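Local structure of glycosyltransferase Gtf1 (Streptococcus pneumoniae, 4PQG) at residues H250-S255 with V433-Q438; E340-W345 with A408-G413; I429-P434 with Y448-S453. The protein is a glycosyltransferase of the GT-B type, with two Rossmann-like domains facing each other across a cleft that holds uridine-5'-diphosphate. All blocks are in the same frame, centred on the assembly; numbering follows the deposited sequence.

Contact 1: H250-S255 with V433-Q438; sequences HAEHYS and VPYGNQ. With NAG (2-acetamido-2-deoxy-beta-D-glucopyranose), chain D.
Tyr435 and Glu252 are joined by one short hydrogen bond, in which the phenol Tyr435 OH donates to Glu252 OE2 at 2.7 Å. The proton arrives on the syn lone pair of OE2, while the anti lone pair of the same atom takes the backbone N-H of His253, with His253 N 3.1 Å from Glu252 OE2. Two donors on one oxygen fix the rotation of the carboxylate, whose plane stands 70° from the phenol ring, with OE2 near the plane of that ring at its edge. Its other oxygen is served by water: a single molecule donates to Glu252 OE1 at 2.7 Å and to Pro434 O at 2.8 Å. Glu252 reaches this place by a bend at chi2 (60°), which folds the carboxylate back close to the N-H of the next residue.

One step out, His253 CE1 lies 3.5 Å from Tyr435 OH, and the His253 ring is held by Gln297 at NE2 and Gln290 at ND1. Behind the phenol, the cis peptide between Pro434 and Tyr435 brings Pro434 CB over one face of the tyrosine ring. The backbone carbonyl O of Glu412 takes the N-H groups of Tyr435 and Gly436. At the far end of 250-255, His250 ND1 shares a nearly straight hydrogen bond of 2.8 Å with NAG O6, in the plane of the imidazole, while NE2 is bonded to Asp227. A loop following strand 244-248 of the seven-stranded parallel sheet thus meets the turn leading into helix 436-440 beside the six-stranded one, a meeting of domains at the cleft of a GT-B fold.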
loop_
_atom_site.group_PDB
_atom_site.type_symbol
_atom_site.label_atom_id
_atom_site.label_comp_id
_atom_site.label_asym_id
_atom_site.label_seq_id
_atom_site.Cartn_x
_atom_site.Cartn_y
_atom_site.Cartn_z
ATOM N N HIS A 250 1.964 -11.352 4.163
ATOM C CA HIS A 250 2.678 -10.468 3.227
ATOM C C HIS A 250 4.175 -10.356 3.388
ATOM O O HIS A 250 4.928 -10.431 2.399
ATOM C CB HIS A 250 2.046 -9.089 3.231
ATOM C CG HIS A 250 0.705 -9.052 2.561
ATOM N ND1 HIS A 250 0.568 -9.025 1.230
ATOM C CD2 HIS A 250 -0.576 -9.049 3.092
ATOM C CE1 HIS A 250 -0.736 -8.998 0.916
ATOM N NE2 HIS A 250 -1.436 -8.997 2.061
ATOM N N ALA A 251 4.624 -10.164 4.618
ATOM C CA ALA A 251 6.052 -10.006 4.892
ATOM C C ALA A 251 6.554 -11.266 5.614
ATOM O O ALA A 251 5.796 -12.242 5.768
ATOM C CB ALA A 251 6.260 -8.763 5.750
ATOM N N GLU A 252 7.817 -11.255 6.045
ATOM C CA GLU A 252 8.341 -12.276 6.963
ATOM C C GLU A 252 7.427 -12.330 8.194
ATOM O O GLU A 252 6.970 -11.297 8.654
ATOM C CB GLU A 252 9.772 -11.913 7.364
ATOM C CG GLU A 252 10.489 -12.930 8.243
ATOM C CD GLU A 252 10.615 -14.288 7.576
ATOM O OE1 GLU A 252 11.701 -14.600 7.051
ATOM O OE2 GLU A 252 9.620 -15.048 7.551
ATOM N N HIS A 253 7.159 -13.520 8.735
ATOM C CA HIS A 253 5.999 -13.687 9.624
ATOM C C HIS A 253 6.350 -14.045 11.043
ATOM O O HIS A 253 5.455 -14.309 11.859
ATOM C CB HIS A 253 5.094 -14.769 9.043
ATOM C CG HIS A 253 5.793 -16.088 8.940
ATOM N ND1 HIS A 253 6.494 -16.448 7.840
ATOM C CD2 HIS A 253 5.986 -17.086 9.884
ATOM C CE1 HIS A 253 7.083 -17.638 8.062
ATOM N NE2 HIS A 253 6.771 -18.028 9.317
ATOM N N TYR A 254 7.640 -14.063 11.359
ATOM C CA TYR A 254 8.110 -14.357 12.709
ATOM C C TYR A 254 9.473 -13.680 12.903
ATOM O O TYR A 254 10.107 -13.269 11.931
ATOM C CB TYR A 254 8.216 -15.874 12.912
ATOM C CG TYR A 254 9.480 -16.467 12.327
ATOM C CD1 TYR A 254 10.516 -16.910 13.167
ATOM C CD2 TYR A 254 9.668 -16.546 10.943
ATOM C CE1 TYR A 254 11.685 -17.433 12.640
ATOM C CE2 TYR A 254 10.848 -17.056 10.411
ATOM C CZ TYR A 254 11.842 -17.499 11.266
ATOM O OH TYR A 254 13.006 -18.018 10.761
ATOM N N SER A 255 9.912 -13.549 14.150
ATOM C CA SER A 255 11.210 -12.960 14.445
ATOM C C SER A 255 12.225 -14.039 14.766
ATOM O O SER A 255 12.144 -14.737 15.800
ATOM C CB SER A 255 11.125 -11.945 15.579
ATOM O OG SER A 255 10.250 -10.891 15.211
ATOM N N VAL A 433 19.085 -13.337 1.282
ATOM C CA VAL A 433 18.147 -13.417 2.398
ATOM C C VAL A 433 16.775 -13.823 1.880
ATOM O O VAL A 433 16.427 -13.491 0.754
ATOM C CB VAL A 433 18.039 -12.079 3.188
ATOM C CG1 VAL A 433 19.296 -11.832 4.026
ATOM C CG2 VAL A 433 17.748 -10.901 2.266
ATOM N N PRO A 434 15.999 -14.552 2.694
ATOM C CA PRO A 434 14.661 -14.951 2.261
ATOM C C PRO A 434 13.652 -13.786 2.314
ATOM O O PRO A 434 13.917 -12.785 2.961
ATOM C CB PRO A 434 14.289 -16.049 3.260
ATOM C CG PRO A 434 15.057 -15.720 4.490
ATOM C CD PRO A 434 16.327 -15.047 4.044
ATOM N N TYR A 435 12.531 -13.874 1.598
ATOM C CA TYR A 435 12.260 -14.932 0.612
ATOM C C TYR A 435 12.497 -14.469 -0.814
ATOM O O TYR A 435 12.961 -15.244 -1.664
ATOM C CB TYR A 435 10.824 -15.425 0.780
ATOM C CG TYR A 435 10.585 -15.910 2.177
ATOM C CD1 TYR A 435 10.977 -17.187 2.558
ATOM C CD2 TYR A 435 9.999 -15.076 3.139
ATOM C CE1 TYR A 435 10.789 -17.641 3.854
ATOM C CE2 TYR A 435 9.781 -15.522 4.430
ATOM C CZ TYR A 435 10.174 -16.797 4.792
ATOM O OH TYR A 435 9.990 -17.241 6.077
ATOM N N GLY A 436 12.185 -13.200 -1.081
ATOM C CA GLY A 436 12.152 -12.678 -2.452
ATOM C C GLY A 436 13.452 -12.719 -3.234
ATOM O O GLY A 436 13.465 -13.097 -4.412
ATOM N N ASN A 437 14.543 -12.322 -2.593
ATOM C CA ASN A 437 15.855 -12.292 -3.245
ATOM C C ASN A 437 16.280 -13.683 -3.687
ATOM O O ASN A 437 16.848 -13.854 -4.754
ATOM C CB ASN A 437 16.915 -11.704 -2.308
ATOM C CG ASN A 437 16.900 -10.188 -2.285
ATOM O OD1 ASN A 437 15.999 -9.548 -2.847
ATOM N ND2 ASN A 437 17.900 -9.602 -1.642
ATOM N N GLN A 438 15.978 -14.669 -2.859
ATOM C CA GLN A 438 16.297 -16.052 -3.175
ATOM C C GLN A 438 15.376 -16.631 -4.258
ATOM O O GLN A 438 15.765 -17.565 -4.955
ATOM C CB GLN A 438 16.308 -16.901 -1.906
ATOM C CG GLN A 438 17.465 -16.548 -0.976
ATOM C CD GLN A 438 17.281 -17.050 0.441
ATOM O OE1 GLN A 438 16.220 -17.563 0.808
ATOM N NE2 GLN A 438 18.321 -16.888 1.261
HETATM C C1 NAG D . 5.278 -6.510 1.627
HETATM C C2 NAG D . 6.595 -7.260 1.776
HETATM C C3 NAG D . 6.894 -7.473 0.287
HETATM C C4 NAG D . 5.699 -8.083 -0.465
HETATM C C5 NAG D . 4.388 -7.314 -0.144
HETATM C C6 NAG D . 3.156 -7.795 -0.903
HETATM C C7 NAG D . 8.598 -6.917 3.120
HETATM C C8 NAG D . 9.591 -5.895 3.598
HETATM N N2 NAG D . 7.637 -6.440 2.347
HETATM O O1 NAG D . 4.964 -5.413 2.437
HETATM O O3 NAG D . 8.080 -8.221 0.081
HETATM O O4 NAG D . 5.965 -8.007 -1.845
HETATM O O5 NAG D . 4.229 -7.386 1.275
HETATM O O6 NAG D . 2.858 -9.085 -0.421
HETATM O O7 NAG D . 8.696 -8.108 3.457
HETATM O O HOH W 1 13.038 -12.725 5.569
#

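Contact 2: E340-W345 with A408-G413; sequences EKHIDW and ASTSEG. With NAG (2-acetamido-2-deoxy-beta-D-glucopyranose), chain D; UDP (uridine-5'-diphosphate), chain C.
Lys341 and Glu412 form the tight, buried part of this contact, a salt bridge of 2.6 Å from Lys341 NZ to the syn lone pair of Glu412 OE2. The two side chains cross at about a right angle, and the lysine gets there by a bend at chi2 (-71°) that swings its amine back to the loop its CB points away from. Ser409 OG donates to the same OE2 at 2.7 Å from above the carboxylate plane, so this oxygen is gripped twice. Both partners then carry the contact to the ligands: Lys341 NZ donates to UDP O1B at 2.8 Å, and Glu412 OE1 receives NAG O3 at 2.6 Å; both residues line the UDP pocket. Beside them the backbones nearly touch, Lys341 CA and Ser409 CA being 4.0 Å apart.

The bonding is slacker toward exposed Glu340. The bond its carbonyl O takes from Thr410 N is weak, at 3.5 Å, and a water donates to both that O and Ser411 O; its carboxylate turns to Arg336 in a salt bridge. Packing turns apolar at Ala408, whose methyl lies against His342 CB at 4.0 Å, while Trp345 CZ3 lies over one face of the His342 imidazole, toward its rim, and Thr410 OG1 sits at the edge of that imidazole. His342 is the N-cap of helix 343-353. Trp345 and Ala408 both lean on helix 458-474 and on Phe431 of strand 428-431, whereas Ile343 and Asp344 face helix 371-380.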
loop_
_atom_site.group_PDB
_atom_site.type_symbol
_atom_site.label_atom_id
_atom_site.label_comp_id
_atom_site.label_asym_id
_atom_site.label_seq_id
_atom_site.Cartn_x
_atom_site.Cartn_y
_atom_site.Cartn_z
ATOM N N GLU A 340 14.196 -0.513 6.849
ATOM C CA GLU A 340 14.342 -1.934 6.470
ATOM C C GLU A 340 14.790 -2.169 5.009
ATOM O O GLU A 340 15.178 -3.294 4.643
ATOM C CB GLU A 340 13.054 -2.734 6.775
ATOM C CG GLU A 340 11.871 -2.387 5.855
ATOM C CD GLU A 340 10.536 -2.974 6.310
ATOM O OE1 GLU A 340 10.511 -3.829 7.235
ATOM O OE2 GLU A 340 9.492 -2.584 5.735
ATOM N N LYS A 341 14.737 -1.123 4.184
ATOM C CA LYS A 341 15.220 -1.205 2.790
ATOM C C LYS A 341 16.701 -0.788 2.664
ATOM O O LYS A 341 17.336 -1.053 1.646
ATOM C CB LYS A 341 14.359 -0.335 1.849
ATOM C CG LYS A 341 12.861 -0.683 1.829
ATOM C CD LYS A 341 12.568 -2.024 1.127
ATOM C CE LYS A 341 11.088 -2.387 1.217
ATOM N NZ LYS A 341 10.656 -3.414 0.217
ATOM N N HIS A 342 17.226 -0.121 3.698
ATOM C CA HIS A 342 18.648 0.262 3.792
ATOM C C HIS A 342 19.196 0.890 2.550
ATOM O O HIS A 342 20.320 0.569 2.124
ATOM C CB HIS A 342 19.519 -0.942 4.153
ATOM C CG HIS A 342 19.035 -1.702 5.351
ATOM N ND1 HIS A 342 19.315 -1.319 6.616
ATOM C CD2 HIS A 342 18.259 -2.853 5.447
ATOM C CE1 HIS A 342 18.751 -2.188 7.481
ATOM N NE2 HIS A 342 18.108 -3.131 6.762
ATOM N N ILE A 343 18.428 1.797 1.951
ATOM C CA ILE A 343 18.868 2.460 0.729
ATOM C C ILE A 343 20.169 3.229 0.976
ATOM O O ILE A 343 20.971 3.395 0.050
ATOM C CB ILE A 343 17.760 3.324 0.103
ATOM C CG1 ILE A 343 16.571 2.441 -0.304
ATOM C CG2 ILE A 343 18.272 4.053 -1.132
ATOM C CD1 ILE A 343 15.329 3.221 -0.667
ATOM N N ASP A 344 20.400 3.639 2.227
ATOM C CA ASP A 344 21.636 4.358 2.560
ATOM C C ASP A 344 22.885 3.538 2.264
ATOM O O ASP A 344 23.881 4.077 1.783
ATOM C CB ASP A 344 21.634 4.892 3.996
ATOM C CG ASP A 344 21.404 3.806 5.024
ATOM O OD1 ASP A 344 20.418 3.050 4.862
ATOM O OD2 ASP A 344 22.203 3.713 5.987
ATOM N N TRP A 345 22.821 2.233 2.522
ATOM C CA TRP A 345 23.890 1.321 2.129
ATOM C C TRP A 345 24.115 1.320 0.646
ATOM O O TRP A 345 25.271 1.315 0.200
ATOM C CB TRP A 345 23.634 -0.096 2.639
ATOM C CG TRP A 345 23.555 -0.220 4.144
ATOM C CD1 TRP A 345 23.961 0.705 5.098
ATOM C CD2 TRP A 345 23.066 -1.371 4.921
ATOM N NE1 TRP A 345 23.743 0.230 6.364
ATOM C CE2 TRP A 345 23.210 -1.002 6.335
ATOM C CE3 TRP A 345 22.520 -2.608 4.598
ATOM C CZ2 TRP A 345 22.829 -1.853 7.362
ATOM C CZ3 TRP A 345 22.125 -3.459 5.641
ATOM C CH2 TRP A 345 22.286 -3.089 6.995
ATOM N N ALA A 408 19.132 -3.476 -1.015
ATOM C CA ALA A 408 19.812 -3.767 0.238
ATOM C C ALA A 408 18.790 -4.120 1.319
ATOM O O ALA A 408 19.090 -4.089 2.510
ATOM C CB ALA A 408 20.634 -2.564 0.646
ATOM N N SER A 409 17.562 -4.422 0.901
ATOM C CA SER A 409 16.555 -4.889 1.832
ATOM C C SER A 409 17.019 -6.182 2.487
ATOM O O SER A 409 17.513 -7.105 1.812
ATOM C CB SER A 409 15.207 -5.102 1.123
ATOM O OG SER A 409 14.257 -5.653 2.016
ATOM N N THR A 410 16.858 -6.244 3.803
ATOM C CA THR A 410 17.271 -7.402 4.561
ATOM C C THR A 410 16.197 -8.497 4.645
ATOM O O THR A 410 16.436 -9.555 5.240
ATOM C CB THR A 410 17.780 -6.989 5.965
ATOM O OG1 THR A 410 16.961 -5.919 6.470
ATOM C CG2 THR A 410 19.221 -6.466 5.851
ATOM N N SER A 411 15.032 -8.254 4.035
ATOM C CA SER A 411 13.949 -9.242 4.043
ATOM C C SER A 411 12.811 -8.865 3.106
ATOM O O SER A 411 12.337 -7.729 3.126
ATOM C CB SER A 411 13.397 -9.428 5.469
ATOM O OG SER A 411 12.255 -10.268 5.468
ATOM N N GLU A 412 12.371 -9.818 2.284
ATOM C CA GLU A 412 11.168 -9.605 1.466
ATOM C C GLU A 412 10.272 -10.821 1.439
ATOM O O GLU A 412 10.710 -11.923 1.096
ATOM C CB GLU A 412 11.509 -9.200 0.024
ATOM C CG GLU A 412 12.282 -7.890 -0.116
ATOM C CD GLU A 412 11.464 -6.633 0.184
ATOM O OE1 GLU A 412 10.201 -6.679 0.183
ATOM O OE2 GLU A 412 12.103 -5.569 0.386
ATOM N N GLY A 413 9.005 -10.611 1.788
ATOM C CA GLY A 413 7.993 -11.639 1.639
ATOM C C GLY A 413 7.930 -12.085 0.187
ATOM O O GLY A 413 7.701 -13.263 -0.111
HETATM C C1 NAG D . 5.278 -6.510 1.627
HETATM C C2 NAG D . 6.595 -7.260 1.776
HETATM C C3 NAG D . 6.894 -7.473 0.287
HETATM C C4 NAG D . 5.699 -8.083 -0.465
HETATM C C5 NAG D . 4.388 -7.314 -0.144
HETATM C C6 NAG D . 3.156 -7.795 -0.903
HETATM C C7 NAG D . 8.598 -6.917 3.120
HETATM C C8 NAG D . 9.591 -5.895 3.598
HETATM N N2 NAG D . 7.637 -6.440 2.347
HETATM O O1 NAG D . 4.964 -5.413 2.437
HETATM O O3 NAG D . 8.080 -8.221 0.081
HETATM O O4 NAG D . 5.965 -8.007 -1.845
HETATM O O5 NAG D . 4.229 -7.386 1.275
HETATM O O6 NAG D . 2.858 -9.085 -0.421
HETATM O O7 NAG D . 8.696 -8.108 3.457
HETATM N N1 UDP C . 6.116 1.528 -6.139
HETATM C C2 UDP C . 5.643 2.507 -7.039
HETATM N N3 UDP C . 6.359 3.606 -7.232
HETATM C C4 UDP C . 7.519 3.834 -6.600
HETATM C C5 UDP C . 8.019 2.893 -5.695
HETATM C C6 UDP C . 7.281 1.722 -5.485
HETATM O O2 UDP C . 4.566 2.350 -7.668
HETATM O O4 UDP C . 8.134 4.897 -6.842
HETATM C "C1'" UDP C . 5.320 0.301 -5.977
HETATM C "C2'" UDP C . 6.029 -0.840 -6.702
HETATM O "O2'" UDP C . 5.712 -0.927 -8.106
HETATM C "C3'" UDP C . 5.599 -2.091 -5.955
HETATM C "C4'" UDP C . 5.247 -1.580 -4.560
HETATM O "O4'" UDP C . 5.254 -0.144 -4.622
HETATM O "O3'" UDP C . 4.432 -2.664 -6.556
HETATM C "C5'" UDP C . 6.259 -2.010 -3.500
HETATM O "O5'" UDP C . 6.095 -3.397 -3.260
HETATM P PA UDP C . 7.290 -4.295 -2.678
HETATM O O1A UDP C . 6.796 -5.707 -2.516
HETATM O O2A UDP C . 8.488 -4.046 -3.563
HETATM O O3A UDP C . 7.773 -3.607 -1.301
HETATM P PB UDP C . 6.996 -3.349 0.085
HETATM O O1B UDP C . 8.020 -3.699 1.141
HETATM O O2B UDP C . 6.605 -1.881 0.043
HETATM O O3B UDP C . 5.831 -4.320 0.108
HETATM O O HOH W 2 13.049 -5.455 4.709
HETATM O O HOH W 3 16.969 -1.689 -0.998
#

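Contact 3: I429-P434 with Y448-S453; sequences IGFDVP and YLIPSS
Ile429 packs against both Tyr448 and Ile450 where two parallel strands lie side by side, the strands of a beta-alpha-beta unit whose helix is 436-440, at one edge of the six-stranded Rossmann-like sheet. Ile429 and Tyr448 direct their side chains to the same face. With chi1 at -58°, Ile429 holds CG1 beside its backbone N and turned to the edge of the phenol ring, 4.2 Å from Tyr448 CD2. The other branch, CG2, lies anti to that N and meets Ile450 CD1 at 3.7 Å, the two isoleucines slanting across one another. Helix 458-474 covers these residues, and Tyr448 has a cation-pi partner in Lys468 there.

Leu449 looks to the opposite face, where its neighbour across the pair is Gly430, without a side chain. It leans instead on the chain beyond, CD2 touching Phe431 O at 3.6 Å and CD1 lying near the Asp432 carboxylate, which is bonded to Gln438. Beneath these side chains the backbones are laced by Gly430 N to Tyr448 O, Ile450 N to Gly430 O at 2.7 Å, and Asp432 N to Ile450 O at 2.8 Å.

At the last bridge the side chains of Phe431 and Ile450 diverge. The phenylalanine ring keeps Ile450 O at its edge, and Tyr465 meets it edge-to-face. Asp432 then centres an inverse gamma turn, after which Val433 CG1 rests on Ser452 CB at 3.9 Å. The serine oxygen completes the packing: Ser452 OG sits over one face of the Phe431 ring, toward its rim, 3.8 Å from Phe431 CD1.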
loop_
_atom_site.group_PDB
_atom_site.type_symbol
_atom_site.label_atom_id
_atom_site.label_comp_id
_atom_site.label_asym_id
_atom_site.label_seq_id
_atom_site.Cartn_x
_atom_site.Cartn_y
_atom_site.Cartn_z
ATOM N N ILE A 429 21.053 -7.057 -7.944
ATOM C CA ILE A 429 22.087 -7.300 -6.919
ATOM C C ILE A 429 21.477 -7.089 -5.531
ATOM O O ILE A 429 21.028 -5.992 -5.226
ATOM C CB ILE A 429 23.318 -6.374 -7.104
ATOM C CG1 ILE A 429 23.941 -6.560 -8.500
ATOM C CG2 ILE A 429 24.334 -6.627 -5.999
ATOM C CD1 ILE A 429 24.996 -5.516 -8.856
ATOM N N GLY A 430 21.454 -8.136 -4.708
ATOM C CA GLY A 430 20.866 -8.041 -3.376
ATOM C C GLY A 430 21.431 -9.007 -2.360
ATOM O O GLY A 430 22.267 -9.860 -2.684
ATOM N N PHE A 431 20.973 -8.877 -1.121
ATOM C CA PHE A 431 21.404 -9.775 -0.057
ATOM C C PHE A 431 20.853 -11.189 -0.240
ATOM O O PHE A 431 19.733 -11.373 -0.740
ATOM C CB PHE A 431 20.950 -9.249 1.301
ATOM C CG PHE A 431 21.764 -8.103 1.831
ATOM C CD1 PHE A 431 23.138 -8.236 2.076
ATOM C CD2 PHE A 431 21.148 -6.890 2.148
ATOM C CE1 PHE A 431 23.868 -7.181 2.605
ATOM C CE2 PHE A 431 21.886 -5.831 2.670
ATOM C CZ PHE A 431 23.247 -5.980 2.900
ATOM N N ASP A 432 21.651 -12.180 0.164
ATOM C CA ASP A 432 21.232 -13.570 0.168
ATOM C C ASP A 432 20.327 -13.812 1.375
ATOM O O ASP A 432 20.750 -14.384 2.381
ATOM C CB ASP A 432 22.460 -14.483 0.221
ATOM C CG ASP A 432 22.139 -15.938 -0.124
ATOM O OD1 ASP A 432 20.951 -16.290 -0.277
ATOM O OD2 ASP A 432 23.088 -16.737 -0.252
ATOM N N VAL A 433 19.085 -13.337 1.282
ATOM C CA VAL A 433 18.147 -13.417 2.398
ATOM C C VAL A 433 16.775 -13.823 1.880
ATOM O O VAL A 433 16.427 -13.491 0.754
ATOM C CB VAL A 433 18.039 -12.079 3.188
ATOM C CG1 VAL A 433 19.296 -11.832 4.026
ATOM C CG2 VAL A 433 17.748 -10.901 2.266
ATOM N N PRO A 434 15.999 -14.552 2.694
ATOM C CA PRO A 434 14.661 -14.951 2.261
ATOM C C PRO A 434 13.652 -13.786 2.314
ATOM O O PRO A 434 13.917 -12.785 2.961
ATOM C CB PRO A 434 14.289 -16.049 3.260
ATOM C CG PRO A 434 15.057 -15.720 4.490
ATOM C CD PRO A 434 16.327 -15.047 4.044
ATOM N N TYR A 448 23.741 -10.961 -8.672
ATOM C CA TYR A 448 24.512 -11.473 -7.542
ATOM C C TYR A 448 23.766 -11.457 -6.212
ATOM O O TYR A 448 23.080 -10.494 -5.881
ATOM C CB TYR A 448 25.775 -10.659 -7.353
ATOM C CG TYR A 448 26.713 -10.627 -8.526
ATOM C CD1 TYR A 448 27.391 -11.781 -8.949
ATOM C CD2 TYR A 448 26.954 -9.431 -9.199
ATOM C CE1 TYR A 448 28.267 -11.735 -10.027
ATOM C CE2 TYR A 448 27.832 -9.376 -10.262
ATOM C CZ TYR A 448 28.485 -10.525 -10.669
ATOM O OH TYR A 448 29.346 -10.441 -11.736
ATOM N N LEU A 449 23.933 -12.533 -5.455
ATOM C CA LEU A 449 23.509 -12.585 -4.088
ATOM C C LEU A 449 24.709 -12.299 -3.191
ATOM O O LEU A 449 25.732 -12.967 -3.276
ATOM C CB LEU A 449 22.889 -13.945 -3.769
ATOM C CG LEU A 449 21.492 -14.209 -4.343
ATOM C CD1 LEU A 449 21.115 -15.675 -4.172
ATOM C CD2 LEU A 449 20.439 -13.326 -3.700
ATOM N N ILE A 450 24.578 -11.289 -2.346
ATOM C CA ILE A 450 25.648 -10.901 -1.437
ATOM C C ILE A 450 25.384 -11.475 -0.049
ATOM O O ILE A 450 24.313 -11.251 0.509
ATOM C CB ILE A 450 25.800 -9.367 -1.407
ATOM C CG1 ILE A 450 26.164 -8.880 -2.820
ATOM C CG2 ILE A 450 26.811 -8.931 -0.340
ATOM C CD1 ILE A 450 26.359 -7.390 -2.975
ATOM N N PRO A 451 26.359 -12.227 0.514
ATOM C CA PRO A 451 26.193 -12.786 1.854
ATOM C C PRO A 451 25.838 -11.671 2.813
ATOM O O PRO A 451 26.373 -10.579 2.696
ATOM C CB PRO A 451 27.590 -13.331 2.194
ATOM C CG PRO A 451 28.241 -13.552 0.875
ATOM C CD PRO A 451 27.700 -12.490 -0.031
ATOM N N SER A 452 24.912 -11.938 3.723
ATOM C CA SER A 452 24.494 -10.952 4.704
ATOM C C SER A 452 24.966 -11.428 6.065
ATOM O O SER A 452 25.057 -12.632 6.312
ATOM C CB SER A 452 22.969 -10.808 4.701
ATOM O OG SER A 452 22.537 -9.704 5.492
ATOM N N SER A 453 25.269 -10.485 6.945
ATOM C CA SER A 453 25.631 -10.828 8.322
ATOM C C SER A 453 24.763 -10.054 9.313
ATOM O O SER A 453 24.321 -8.939 9.023
ATOM C CB SER A 453 27.115 -10.558 8.566
ATOM O OG SER A 453 27.486 -10.939 9.873
HETATM O O HOH W 4 23.489 -14.682 3.749
#

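Overall arrangement
Contact 2 is the most buried of the three, and contacts 1 and 3 are partly buried, contact 3 with exposed residues at its rim. Their chemistry follows their place. Contact 3, at a sheet edge, rests on regular backbone bonds and apolar branches; contact 2, beside the ligands, relies on charge; contact 1, between the domains, on a carboxylate, a phenol and water. The same elements recur: contacts 1 and 3 share Val433 and Pro434, and Asn437 ND2 probably bonds to Phe431 O. The backbone of Glu412 ties contact 2 to contact 1, where Val433 CG2 also packs on Thr410 O, while Phe431 is common ground of contacts 2 and 3. Contacts 1 and 2 both touch NAG.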